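PDB 2GEN: probable transcriptional regulator from Pseudomonas aeruginosa PAO1, which probably binds DNA as a transcriptional regulator of the TetR family, through a predicted helix-turn-helix motif. Local coordinates for residues L70-V84 with R131-F145. Sequence-based numbering, arbitrary orientation.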
loop_
_atom_site.group_PDB
_atom_site.type_symbol
_atom_site.label_atom_id
_atom_site.label_comp_id
_atom_site.label_asym_id
_atom_site.label_seq_id
_atom_site.Cartn_x
_atom_site.Cartn_y
_atom_site.Cartn_z
ATOM N N LEU A 70 -10.478 -14.124 -10.350
ATOM C CA LEU A 70 -10.150 -15.250 -9.456
ATOM C C LEU A 70 -11.147 -16.346 -9.582
ATOM O O LEU A 70 -10.757 -17.501 -9.665
ATOM C CB LEU A 70 -10.018 -14.823 -7.984
ATOM C CG LEU A 70 -8.888 -13.817 -7.767
ATOM C CD1 LEU A 70 -8.809 -13.605 -6.219
ATOM C CD2 LEU A 70 -7.507 -14.198 -8.341
ATOM N N GLU A 71 -12.420 -15.985 -9.604
ATOM C CA GLU A 71 -13.493 -16.974 -9.762
ATOM C C GLU A 71 -13.306 -17.769 -11.036
ATOM O O GLU A 71 -13.290 -19.008 -10.993
ATOM C CB GLU A 71 -14.871 -16.308 -9.642
ATOM C CG GLU A 71 -16.040 -17.257 -10.018
ATOM C CD GLU A 71 -16.374 -18.324 -8.976
ATOM O OE1 GLU A 71 -15.945 -18.208 -7.806
ATOM O OE2 GLU A 71 -17.111 -19.285 -9.336
ATOM N N ALA A 72 -13.042 -17.067 -12.150
ATOM C CA ALA A 72 -12.817 -17.758 -13.435
ATOM C C ALA A 72 -11.603 -18.681 -13.351
ATOM O O ALA A 72 -11.608 -19.818 -13.822
ATOM C CB ALA A 72 -12.654 -16.747 -14.579
ATOM N N GLY A 73 -10.547 -18.186 -12.744
ATOM C CA GLY A 73 -9.302 -18.940 -12.685
ATOM C C GLY A 73 -9.317 -20.133 -11.727
ATOM O O GLY A 73 -8.720 -21.158 -12.022
ATOM N N PHE A 74 -9.955 -19.993 -10.571
ATOM C CA PHE A 74 -9.919 -21.079 -9.568
ATOM C C PHE A 74 -10.474 -22.341 -10.198
ATOM O O PHE A 74 -9.905 -23.432 -10.002
ATOM C CB PHE A 74 -10.705 -20.689 -8.323
ATOM C CG PHE A 74 -10.007 -19.657 -7.444
ATOM C CD1 PHE A 74 -8.625 -19.663 -7.282
ATOM C CD2 PHE A 74 -10.770 -18.743 -6.689
ATOM C CE1 PHE A 74 -7.987 -18.712 -6.459
ATOM C CE2 PHE A 74 -10.141 -17.804 -5.822
ATOM C CZ PHE A 74 -8.761 -17.790 -5.710
ATOM N N ALA A 75 -11.511 -22.154 -11.021
ATOM C CA ALA A 75 -12.158 -23.259 -11.735
ATOM C C ALA A 75 -11.196 -24.116 -12.586
ATOM O O ALA A 75 -11.389 -25.321 -12.674
ATOM C CB ALA A 75 -13.335 -22.735 -12.563
ATOM N N ARG A 76 -10.145 -23.521 -13.190
ATOM C CA ARG A 76 -9.243 -24.247 -14.107
ATOM C C ARG A 76 -7.762 -24.423 -13.659
ATOM O O ARG A 76 -6.886 -24.928 -14.429
ATOM C CB ARG A 76 -9.283 -23.573 -15.486
ATOM C CG ARG A 76 -10.682 -23.570 -16.088
ATOM C CD ARG A 76 -10.714 -23.101 -17.527
ATOM N NE ARG A 76 -10.618 -24.215 -18.467
ATOM C CZ ARG A 76 -11.651 -24.947 -18.883
ATOM N NH1 ARG A 76 -12.873 -24.713 -18.424
ATOM N NH2 ARG A 76 -11.455 -25.936 -19.744
ATOM N N ALA A 77 -7.457 -23.947 -12.448
ATOM C CA ALA A 77 -6.095 -24.057 -11.918
ATOM C C ALA A 77 -5.819 -25.538 -11.620
ATOM O O ALA A 77 -6.620 -26.200 -10.913
ATOM C CB ALA A 77 -5.974 -23.242 -10.600
ATOM N N ARG A 78 -4.692 -26.034 -12.102
ATOM C CA ARG A 78 -4.420 -27.466 -12.022
ATOM C C ARG A 78 -3.593 -27.901 -10.800
ATOM O O ARG A 78 -3.270 -29.088 -10.665
ATOM C CB ARG A 78 -3.753 -27.895 -13.317
ATOM C CG ARG A 78 -2.804 -29.054 -13.237
ATOM C CD ARG A 78 -2.228 -29.273 -14.625
ATOM N NE ARG A 78 -3.302 -29.104 -15.606
ATOM C CZ ARG A 78 -4.086 -30.095 -16.017
ATOM N NH1 ARG A 78 -3.895 -31.335 -15.541
ATOM N NH2 ARG A 78 -5.037 -29.849 -16.914
ATOM N N SER A 79 -3.251 -26.946 -9.936
ATOM C CA SER A 79 -2.294 -27.150 -8.832
ATOM C C SER A 79 -2.282 -25.998 -7.852
ATOM O O SER A 79 -2.762 -24.879 -8.154
ATOM C CB SER A 79 -0.866 -27.302 -9.374
ATOM O OG SER A 79 -0.418 -26.088 -9.975
ATOM N N ALA A 80 -1.706 -26.264 -6.680
ATOM C CA ALA A 80 -1.558 -25.227 -5.648
ATOM C C ALA A 80 -0.703 -24.108 -6.272
ATOM O O ALA A 80 -1.000 -22.945 -6.075
ATOM C CB ALA A 80 -0.828 -25.793 -4.441
ATOM N N GLU A 81 0.336 -24.514 -6.997
ATOM C CA GLU A 81 1.212 -23.517 -7.632
ATOM C C GLU A 81 0.419 -22.572 -8.561
ATOM O O GLU A 81 0.486 -21.334 -8.452
ATOM C CB GLU A 81 2.318 -24.207 -8.426
ATOM C CG GLU A 81 3.241 -23.208 -9.105
ATOM C CD GLU A 81 4.360 -23.842 -9.902
ATOM O OE1 GLU A 81 4.468 -25.081 -9.963
ATOM O OE2 GLU A 81 5.130 -23.078 -10.524
ATOM N N GLU A 82 -0.363 -23.142 -9.476
ATOM C CA GLU A 82 -1.204 -22.285 -10.317
ATOM C C GLU A 82 -2.198 -21.411 -9.530
ATOM O O GLU A 82 -2.481 -20.254 -9.874
ATOM C CB GLU A 82 -1.958 -23.135 -11.333
ATOM C CG GLU A 82 -1.051 -23.691 -12.442
ATOM C CD GLU A 82 -1.841 -24.188 -13.670
ATOM O OE1 GLU A 82 -3.101 -24.237 -13.647
ATOM O OE2 GLU A 82 -1.173 -24.585 -14.652
ATOM N N THR A 83 -2.752 -21.961 -8.445
ATOM C CA THR A 83 -3.714 -21.192 -7.646
ATOM C C THR A 83 -3.069 -19.942 -7.034
ATOM O O THR A 83 -3.625 -18.855 -7.048
ATOM C CB THR A 83 -4.369 -22.172 -6.601
ATOM O OG1 THR A 83 -4.989 -23.264 -7.302
ATOM C CG2 THR A 83 -5.418 -21.423 -5.770
ATOM N N VAL A 84 -1.860 -20.106 -6.498
ATOM C CA VAL A 84 -1.118 -19.020 -5.929
ATOM C C VAL A 84 -0.730 -18.018 -7.024
ATOM O O VAL A 84 -0.966 -16.827 -6.899
ATOM C CB VAL A 84 0.129 -19.555 -5.222
ATOM C CG1 VAL A 84 1.034 -18.420 -4.816
ATOM C CG2 VAL A 84 -0.313 -20.270 -3.925
ATOM N N ARG A 131 -14.139 -16.779 -0.749
ATOM C CA ARG A 131 -13.867 -17.577 -1.942
ATOM C C ARG A 131 -12.371 -17.945 -1.990
ATOM O O ARG A 131 -11.998 -19.070 -2.346
ATOM C CB ARG A 131 -14.296 -16.770 -3.180
ATOM C CG ARG A 131 -13.977 -17.465 -4.488
ATOM C CD ARG A 131 -14.788 -18.768 -4.612
ATOM N NE ARG A 131 -14.529 -19.654 -5.767
ATOM C CZ ARG A 131 -13.719 -20.707 -5.707
ATOM N NH1 ARG A 131 -13.040 -20.946 -4.586
ATOM N NH2 ARG A 131 -13.559 -21.505 -6.773
ATOM N N ILE A 132 -11.504 -16.986 -1.689
ATOM C CA ILE A 132 -10.073 -17.255 -1.675
ATOM C C ILE A 132 -9.729 -18.284 -0.584
ATOM O O ILE A 132 -9.009 -19.278 -0.832
ATOM C CB ILE A 132 -9.271 -15.975 -1.484
ATOM C CG1 ILE A 132 -9.480 -15.042 -2.696
ATOM C CG2 ILE A 132 -7.783 -16.291 -1.300
ATOM C CD1 ILE A 132 -8.829 -13.669 -2.448
ATOM N N HIS A 133 -10.297 -18.100 0.602
ATOM C CA HIS A 133 -10.068 -19.068 1.692
ATOM C C HIS A 133 -10.507 -20.469 1.281
ATOM O O HIS A 133 -9.766 -21.435 1.476
ATOM C CB HIS A 133 -10.734 -18.613 2.994
ATOM C CG HIS A 133 -10.314 -19.418 4.184
ATOM N ND1 HIS A 133 -10.867 -20.653 4.481
ATOM C CD2 HIS A 133 -9.388 -19.175 5.143
ATOM C CE1 HIS A 133 -10.292 -21.135 5.573
ATOM N NE2 HIS A 133 -9.386 -20.261 5.996
ATOM N N ALA A 134 -11.672 -20.587 0.624
ATOM C CA ALA A 134 -12.130 -21.907 0.138
ATOM C C ALA A 134 -11.217 -22.489 -0.912
ATOM O O ALA A 134 -10.953 -23.693 -0.887
ATOM C CB ALA A 134 -13.575 -21.817 -0.375
ATOM N N ALA A 135 -10.664 -21.635 -1.794
ATOM C CA ALA A 135 -9.760 -22.121 -2.844
ATOM C C ALA A 135 -8.425 -22.659 -2.311
ATOM O O ALA A 135 -7.769 -23.475 -2.948
ATOM C CB ALA A 135 -9.485 -21.007 -3.864
ATOM N N LEU A 136 -7.984 -22.116 -1.176
ATOM C CA LEU A 136 -6.668 -22.471 -0.653
ATOM C C LEU A 136 -6.726 -23.604 0.332
ATOM O O LEU A 136 -5.702 -24.217 0.608
ATOM C CB LEU A 136 -6.061 -21.228 0.029
ATOM C CG LEU A 136 -5.709 -20.075 -0.922
ATOM C CD1 LEU A 136 -5.405 -18.810 -0.169
ATOM C CD2 LEU A 136 -4.542 -20.495 -1.849
ATOM N N ALA A 137 -7.911 -23.844 0.902
ATOM C CA ALA A 137 -7.995 -24.655 2.129
ATOM C C ALA A 137 -7.552 -26.122 1.938
ATOM O O ALA A 137 -6.862 -26.708 2.845
ATOM C CB ALA A 137 -9.416 -24.591 2.730
ATOM N N GLY A 138 -7.920 -26.728 0.793
ATOM C CA GLY A 138 -7.550 -28.153 0.574
ATOM C C GLY A 138 -6.017 -28.246 0.445
ATOM O O GLY A 138 -5.354 -29.121 1.015
ATOM N N TYR A 139 -5.425 -27.301 -0.301
ATOM C CA TYR A 139 -3.952 -27.330 -0.432
ATOM C C TYR A 139 -3.268 -27.152 0.918
ATOM O O TYR A 139 -2.233 -27.761 1.172
ATOM C CB TYR A 139 -3.469 -26.245 -1.430
ATOM C CG TYR A 139 -4.066 -26.441 -2.823
ATOM C CD1 TYR A 139 -3.894 -27.630 -3.497
ATOM C CD2 TYR A 139 -4.779 -25.387 -3.465
ATOM C CE1 TYR A 139 -4.423 -27.833 -4.834
ATOM C CE2 TYR A 139 -5.316 -25.584 -4.794
ATOM C CZ TYR A 139 -5.093 -26.806 -5.452
ATOM O OH TYR A 139 -5.586 -27.088 -6.731
ATOM N N ARG A 140 -3.829 -26.285 1.748
ATOM C CA ARG A 140 -3.255 -26.003 3.067
ATOM C C ARG A 140 -3.349 -27.300 3.864
ATOM O O ARG A 140 -2.378 -27.720 4.518
ATOM C CB ARG A 140 -4.059 -24.887 3.717
ATOM C CG ARG A 140 -3.706 -23.514 3.130
ATOM C CD ARG A 140 -4.660 -22.361 3.538
ATOM N NE ARG A 140 -3.928 -21.070 3.525
ATOM C CZ ARG A 140 -4.498 -19.865 3.606
ATOM N NH1 ARG A 140 -5.807 -19.726 3.679
ATOM N NH2 ARG A 140 -3.742 -18.787 3.615
ATOM N N ALA A 141 -4.496 -27.980 3.772
ATOM C CA ALA A 141 -4.654 -29.278 4.507
ATOM C C ALA A 141 -3.652 -30.322 4.060
ATOM O O ALA A 141 -3.255 -31.180 4.860
ATOM C CB ALA A 141 -6.086 -29.844 4.372
ATOM N N GLU A 142 -3.204 -30.235 2.803
ATOM C CA GLU A 142 -2.293 -31.211 2.234
ATOM C C GLU A 142 -0.806 -30.933 2.571
ATOM O O GLU A 142 0.079 -31.683 2.105
ATOM C CB GLU A 142 -2.503 -31.258 0.721
ATOM C CG GLU A 142 -3.898 -31.814 0.352
ATOM C CD GLU A 142 -4.319 -31.496 -1.087
ATOM O OE1 GLU A 142 -3.466 -31.243 -1.977
ATOM O OE2 GLU A 142 -5.550 -31.529 -1.334
ATOM N N GLY A 143 -0.562 -29.843 3.293
ATOM C CA GLY A 143 0.772 -29.484 3.770
ATOM C C GLY A 143 1.606 -28.901 2.644
ATOM O O GLY A 143 2.857 -28.991 2.667
ATOM N N LEU A 144 0.940 -28.319 1.644
ATOM C CA LEU A 144 1.682 -27.816 0.458
ATOM C C LEU A 144 2.318 -26.460 0.694
ATOM O O LEU A 144 3.149 -26.021 -0.125
ATOM C CB LEU A 144 0.787 -27.778 -0.785
ATOM C CG LEU A 144 0.296 -29.180 -1.200
ATOM C CD1 LEU A 144 -0.511 -29.048 -2.462
ATOM C CD2 LEU A 144 1.409 -30.226 -1.386
ATOM N N PHE A 145 1.941 -25.814 1.793
ATOM C CA PHE A 145 2.426 -24.471 2.082
ATOM C C PHE A 145 3.238 -24.451 3.366
ATOM O O PHE A 145 2.956 -25.217 4.334
ATOM C CB PHE A 145 1.291 -23.462 2.279
ATOM C CG PHE A 145 0.318 -23.367 1.113
ATOM C CD1 PHE A 145 0.788 -23.106 -0.193
ATOM C CD2 PHE A 145 -1.027 -23.419 1.330
ATOM C CE1 PHE A 145 -0.123 -23.004 -1.258
ATOM C CE2 PHE A 145 -1.947 -23.295 0.254
ATOM C CZ PHE A 145 -1.497 -23.076 -1.007
HETATM O O HOH W 1 -14.351 -20.920 -9.348
HETATM O O HOH W 2 -5.150 -29.439 -8.017
#
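Phe74 lays one ring face on Ala135, whose CB stands 3.5 Å from the ring centroid and almost on its normal, a CH-pi contact. Ile132 CG1 lies at the ring's edge, and Leu70 CD1 extends the apolar patch by touching Ile132 CD1. The guanidinium of Arg131, turned back by a bend at chi2 (65°), takes Phe74 CD2 over one face, the two planes inclined by 48°, while its edge is used for polar partners. There NE gives a salt-bridging hydrogen bond of 2.9 Å to Glu71 OE1, on its syn side but tilted out of the carboxylate plane, and NH2 donates to a water that bonds Glu71 O. The two edge bonds should limit its rotation.

Two turns further on, the Tyr139 ring covers the start of the next helix: Ala80 CB sits 3.9 Å from its centroid, over one face. A water in the ring plane lies 2.7 Å from Tyr139 OH. Ser79 N-caps that helix through OG, and its carbonyl accepts from both Thr83 N and OG1.

Helix 118-141 bridges the bend between helices 51-76 and 80-97: residues 131-141 run nearly parallel to 70-76 (17°) and roughly antiparallel to 80-84, consistent with the all-helical C-terminal domain usual in TetR-family regulators. Beyond its Schellman end at Gly143, Phe145 packs against Val84, with Phe153 of helix 150-169 and Trp189 of helix 181-192 alongside.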